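Local coordinates for UPF0045 protein MTH_1187 (Methanothermobacter thermautotrophicus, PDB 1LXN) that is of unknown function but, as a homotetrameric member of the UPF0045 family, may bind thiamine or a related small molecule, at residues Ala24-Leu29 with Val34-Ser39; Glu62-Leu65 with Arg71-Thr74. All coordinates share one frame; numbering follows the deposited sequence.

Interaction 1 of 2, residues Ala24-Leu29 with Val34-Ser39; sequences AAVEAL and VRYEIS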
loop_
_atom_site.group_PDB
_atom_site.type_symbol
_atom_site.label_atom_id
_atom_site.label_comp_id
_atom_site.label_asym_id
_atom_site.label_seq_id
_atom_site.Cartn_x
_atom_site.Cartn_y
_atom_site.Cartn_z
ATOM N N ALA A 24 4.278 -9.634 -5.623
ATOM C CA ALA A 24 4.813 -10.295 -4.430
ATOM C C ALA A 24 4.566 -9.420 -3.188
ATOM O O ALA A 24 4.265 -9.931 -2.110
ATOM C CB ALA A 24 6.304 -10.564 -4.585
ATOM N N ALA A 25 4.706 -8.107 -3.338
ATOM C CA ALA A 25 4.469 -7.201 -2.217
ATOM C C ALA A 25 3.008 -7.289 -1.793
ATOM O O ALA A 25 2.705 -7.376 -0.605
ATOM C CB ALA A 25 4.810 -5.765 -2.607
ATOM N N VAL A 26 2.104 -7.277 -2.770
ATOM C CA VAL A 26 0.676 -7.341 -2.477
ATOM C C VAL A 26 0.300 -8.683 -1.859
ATOM O O VAL A 26 -0.528 -8.750 -0.944
ATOM C CB VAL A 26 -0.166 -7.109 -3.754
ATOM C CG1 VAL A 26 -1.655 -7.272 -3.442
ATOM C CG2 VAL A 26 0.113 -5.705 -4.310
ATOM N N GLU A 27 0.916 -9.750 -2.357
ATOM C CA GLU A 27 0.644 -11.084 -1.850
ATOM C C GLU A 27 0.972 -11.128 -0.356
ATOM O O GLU A 27 0.282 -11.790 0.422
ATOM C CB GLU A 27 1.493 -12.114 -2.597
ATOM C CG GLU A 27 0.881 -13.504 -2.644
ATOM C CD GLU A 27 -0.089 -13.677 -3.809
ATOM O OE1 GLU A 27 0.378 -13.683 -4.976
ATOM O OE2 GLU A 27 -1.311 -13.803 -3.562
ATOM N N ALA A 28 2.028 -10.421 0.043
ATOM C CA ALA A 28 2.422 -10.387 1.449
ATOM C C ALA A 28 1.418 -9.565 2.256
ATOM O O ALA A 28 1.104 -9.905 3.395
ATOM C CB ALA A 28 3.823 -9.804 1.591
ATOM N N LEU A 29 0.920 -8.486 1.648
ATOM C CA LEU A 29 -0.067 -7.592 2.262
ATOM C C LEU A 29 -1.360 -8.335 2.570
ATOM O O LEU A 29 -1.955 -8.157 3.630
ATOM C CB LEU A 29 -0.420 -6.438 1.312
ATOM C CG LEU A 29 0.451 -5.194 1.247
ATOM C CD1 LEU A 29 0.080 -4.365 0.028
ATOM C CD2 LEU A 29 0.258 -4.388 2.521
ATOM N N VAL A 34 -5.906 -6.150 6.568
ATOM C CA VAL A 34 -6.115 -4.854 5.930
ATOM C C VAL A 34 -6.847 -5.040 4.606
ATOM O O VAL A 34 -6.824 -6.124 4.020
ATOM C CB VAL A 34 -4.776 -4.139 5.619
ATOM C CG1 VAL A 34 -3.971 -3.941 6.896
ATOM C CG2 VAL A 34 -3.979 -4.946 4.589
ATOM N N ARG A 35 -7.513 -3.991 4.143
ATOM C CA ARG A 35 -8.187 -4.050 2.854
ATOM C C ARG A 35 -7.261 -3.297 1.910
ATOM O O ARG A 35 -6.591 -2.353 2.317
ATOM C CB ARG A 35 -9.551 -3.365 2.914
ATOM C CG ARG A 35 -10.611 -4.157 3.662
ATOM C CD ARG A 35 -11.886 -3.342 3.844
ATOM N NE ARG A 35 -12.938 -4.109 4.508
ATOM C CZ ARG A 35 -14.062 -3.581 4.983
ATOM N NH1 ARG A 35 -14.284 -2.276 4.870
ATOM N NH2 ARG A 35 -14.967 -4.356 5.572
ATOM N N TYR A 36 -7.202 -3.718 0.656
ATOM C CA TYR A 36 -6.328 -3.046 -0.290
ATOM C C TYR A 36 -6.995 -2.901 -1.650
ATOM O O TYR A 36 -7.972 -3.581 -1.961
ATOM C CB TYR A 36 -5.012 -3.822 -0.429
ATOM C CG TYR A 36 -5.123 -5.092 -1.246
ATOM C CD1 TYR A 36 -5.030 -5.059 -2.638
ATOM C CD2 TYR A 36 -5.353 -6.321 -0.632
ATOM C CE1 TYR A 36 -5.165 -6.222 -3.401
ATOM C CE2 TYR A 36 -5.493 -7.490 -1.383
ATOM C CZ TYR A 36 -5.397 -7.433 -2.766
ATOM O OH TYR A 36 -5.522 -8.588 -3.509
ATOM N N GLU A 37 -6.451 -2.002 -2.453
ATOM C CA GLU A 37 -6.951 -1.765 -3.794
ATOM C C GLU A 37 -5.757 -1.344 -4.639
ATOM O O GLU A 37 -5.111 -0.333 -4.356
ATOM C CB GLU A 37 -8.009 -0.661 -3.787
ATOM C CG GLU A 37 -8.623 -0.397 -5.151
ATOM C CD GLU A 37 -9.649 0.729 -5.134
ATOM O OE1 GLU A 37 -9.282 1.877 -4.786
ATOM O OE2 GLU A 37 -10.825 0.464 -5.472
ATOM N N ILE A 38 -5.452 -2.137 -5.661
ATOM C CA ILE A 38 -4.339 -1.845 -6.553
ATOM C C ILE A 38 -4.714 -0.689 -7.482
ATOM O O ILE A 38 -5.728 -0.756 -8.169
ATOM C CB ILE A 38 -3.992 -3.090 -7.400
ATOM C CG1 ILE A 38 -3.589 -4.242 -6.474
ATOM C CG2 ILE A 38 -2.857 -2.767 -8.371
ATOM C CD1 ILE A 38 -3.602 -5.596 -7.129
ATOM N N SER A 39 -3.911 0.377 -7.483
ATOM C CA SER A 39 -4.167 1.532 -8.344
ATOM C C SER A 39 -2.979 1.730 -9.282
ATOM O O SER A 39 -1.926 1.112 -9.108
ATOM C CB SER A 39 -4.377 2.812 -7.523
ATOM O OG SER A 39 -3.162 3.546 -7.402
#
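Val-26 and Leu-29, three residues apart on the last turns of helix 19-29, meet Tyr-36 and Ile-38 of strand 35-39 and Val-34 just ahead of them. The two backbones run in opposing directions: the CA atoms of Val-26 and Ile-38 are 8.5 Å apart, and those of Leu-29 and Val-34, beside the connecting loop, 7.6 Å. No hydrogen bond joins the segments; the contact is made by side chains and one carbonyl oxygen. The main contact is a CH-pi interaction, with Val-26 CG1 lying over one face of the Tyr-36 ring, 4.0 Å from its centroid and 25° off the ring normal. The methyl is offset toward the rim, nearest Tyr-36 CE1 at 3.7 Å, with CZ almost as close. CG1 is the branch of Val-26 that lies anti to the backbone N (chi1 176°), whereas Tyr-36 has CG between its backbone N and carbonyl carbon (chi1 75°), a torsion that stands the ring up alongside the helix, one face toward Val-26. The same methyl also meets the end of Ile-38, whose CD1 lies 4.5 Å from Val-26 CG1. Near the loop, Val-34 CG2 packs against the carbonyl oxygen of Leu-29 at 3.9 Å, while the Leu-29 side chain continues onto Ala-56 and Ala-60 of helix 50-66. Replacing Tyr-36 by a serine would remove the ring, and Val-26 CG1 would probably lose its aromatic platform, opening a gap between helix and strand. Tyr-36 also touches Leu-45 on the neighbouring strand 42-47. A helix returning through a short loop to a strand that is outermost within this chain, in an antiparallel sheet, is the second half of a split beta-alpha-beta unit, as in the ferredoxin-like fold.

Interaction 2 of 2, residues Glu62-Leu65 with Arg71-Thr74; sequences EAVL and RVYT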
loop_
_atom_site.group_PDB
_atom_site.type_symbol
_atom_site.label_atom_id
_atom_site.label_comp_id
_atom_site.label_asym_id
_atom_site.label_seq_id
_atom_site.Cartn_x
_atom_site.Cartn_y
_atom_site.Cartn_z
ATOM N N GLU A 62 9.491 -6.497 2.856
ATOM C CA GLU A 62 10.316 -7.699 2.989
ATOM C C GLU A 62 10.118 -8.682 1.840
ATOM O O GLU A 62 11.065 -9.335 1.418
ATOM C CB GLU A 62 10.001 -8.423 4.304
ATOM C CG GLU A 62 10.019 -7.533 5.538
ATOM C CD GLU A 62 11.381 -7.437 6.198
ATOM O OE1 GLU A 62 12.407 -7.540 5.486
ATOM O OE2 GLU A 62 11.418 -7.246 7.437
ATOM N N ALA A 63 8.886 -8.796 1.348
ATOM C CA ALA A 63 8.595 -9.718 0.257
ATOM C C ALA A 63 9.378 -9.357 -1.001
ATOM O O ALA A 63 9.795 -10.235 -1.749
ATOM C CB ALA A 63 7.091 -9.732 -0.046
ATOM N N VAL A 64 9.582 -8.065 -1.230
ATOM C CA VAL A 64 10.321 -7.629 -2.406
ATOM C C VAL A 64 11.805 -7.945 -2.248
ATOM O O VAL A 64 12.484 -8.291 -3.221
ATOM C CB VAL A 64 10.102 -6.129 -2.670
ATOM C CG1 VAL A 64 10.979 -5.657 -3.820
ATOM C CG2 VAL A 64 8.633 -5.892 -3.000
ATOM N N LEU A 65 12.312 -7.837 -1.023
ATOM C CA LEU A 65 13.708 -8.166 -0.778
ATOM C C LEU A 65 13.854 -9.681 -0.942
ATOM O O LEU A 65 14.807 -10.153 -1.555
ATOM C CB LEU A 65 14.125 -7.762 0.639
ATOM C CG LEU A 65 14.353 -6.273 0.919
ATOM C CD1 LEU A 65 14.403 -6.018 2.435
ATOM C CD2 LEU A 65 15.647 -5.829 0.246
ATOM N N ARG A 71 17.887 -3.735 -3.354
ATOM C CA ARG A 71 17.624 -2.362 -2.941
ATOM C C ARG A 71 16.155 -2.020 -3.146
ATOM O O ARG A 71 15.661 -1.989 -4.272
ATOM C CB ARG A 71 18.504 -1.379 -3.720
ATOM C CG ARG A 71 18.405 0.054 -3.202
ATOM C CD ARG A 71 19.340 1.004 -3.925
ATOM N NE ARG A 71 19.274 2.354 -3.362
ATOM C CZ ARG A 71 20.046 3.371 -3.746
ATOM N NH1 ARG A 71 20.955 3.197 -4.699
ATOM N NH2 ARG A 71 19.910 4.568 -3.178
ATOM N N VAL A 72 15.456 -1.769 -2.047
ATOM C CA VAL A 72 14.043 -1.444 -2.123
ATOM C C VAL A 72 13.744 -0.031 -1.631
ATOM O O VAL A 72 14.171 0.380 -0.546
ATOM C CB VAL A 72 13.204 -2.470 -1.329
ATOM C CG1 VAL A 72 11.727 -2.211 -1.537
ATOM C CG2 VAL A 72 13.555 -3.884 -1.789
ATOM N N TYR A 73 13.015 0.709 -2.459
ATOM C CA TYR A 73 12.625 2.076 -2.161
ATOM C C TYR A 73 11.130 2.052 -1.882
ATOM O O TYR A 73 10.320 1.900 -2.802
ATOM C CB TYR A 73 12.908 2.974 -3.360
ATOM C CG TYR A 73 12.635 4.435 -3.097
ATOM C CD1 TYR A 73 13.499 5.195 -2.305
ATOM C CD2 TYR A 73 11.516 5.062 -3.642
ATOM C CE1 TYR A 73 13.251 6.541 -2.071
ATOM C CE2 TYR A 73 11.261 6.409 -3.408
ATOM C CZ TYR A 73 12.130 7.138 -2.628
ATOM O OH TYR A 73 11.886 8.472 -2.414
ATOM N N THR A 74 10.767 2.204 -0.614
ATOM C CA THR A 74 9.369 2.148 -0.221
ATOM C C THR A 74 8.798 3.470 0.265
ATOM O O THR A 74 9.425 4.201 1.044
ATOM C CB THR A 74 9.167 1.066 0.860
ATOM O OG1 THR A 74 9.439 -0.214 0.286
ATOM C CG2 THR A 74 7.746 1.079 1.399
#
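Val-72 of strand 72-79 presses a single methyl, CG2, against two consecutive residues near the end of helix 50-66. Leu-65 CD2 comes within 3.5 Å of Val-72 CG2, and Val-64 CG1 reaches that same methyl at 3.7 Å from the body of the helix. The backbones are closest at this point, with the CA atoms of Leu-65 and Val-72 6.9 Å apart. Val-64 has CG1 anti to its backbone N (chi1 175°), which aims this branch at the strand; its other methyl, CG2, packs on Ala-25 of helix 19-29. The packed side continues into the sheet, where both Val-64 and Val-72 rest on Val-8 of strand 2-10. Around this apolar patch the contact loosens quickly. Leu-65 is only partly buried, and Arg-71 and Glu-62 both point away from the opposing segment. Two residues beyond Val-72, Thr-74 makes a polar tie one turn back along the same helix, through OG1 to His-61 ND1. With neither hydrogen bond nor salt bridge between the segments, 144 Å² of buried surface rests mainly on branched aliphatic groups. Such a contact is consistent with dispersion and exclusion of water as its source of stability, with close methyl packing in place of directional bonds.

From the N terminus, strand 2-10 leads into helix 19-29, and interaction 1 closes the loop that returns this helix to strand 35-39. The chain then turns back along strand 42-47 and enters helix 50-66, after which interaction 2 closes a second helix-to-strand loop onto strand 72-79. The two closures follow in series, neither nested nor crossed, and they join helices to the two strands that are outermost within this chain. Their centres lie about 14 Å apart. The helices join them directly: Ala-28 CB and Ala-63 CB meet at 3.7 Å, a small-residue interface that packs the helical layer together over one sheet in beta-alpha-beta-beta-alpha-beta order.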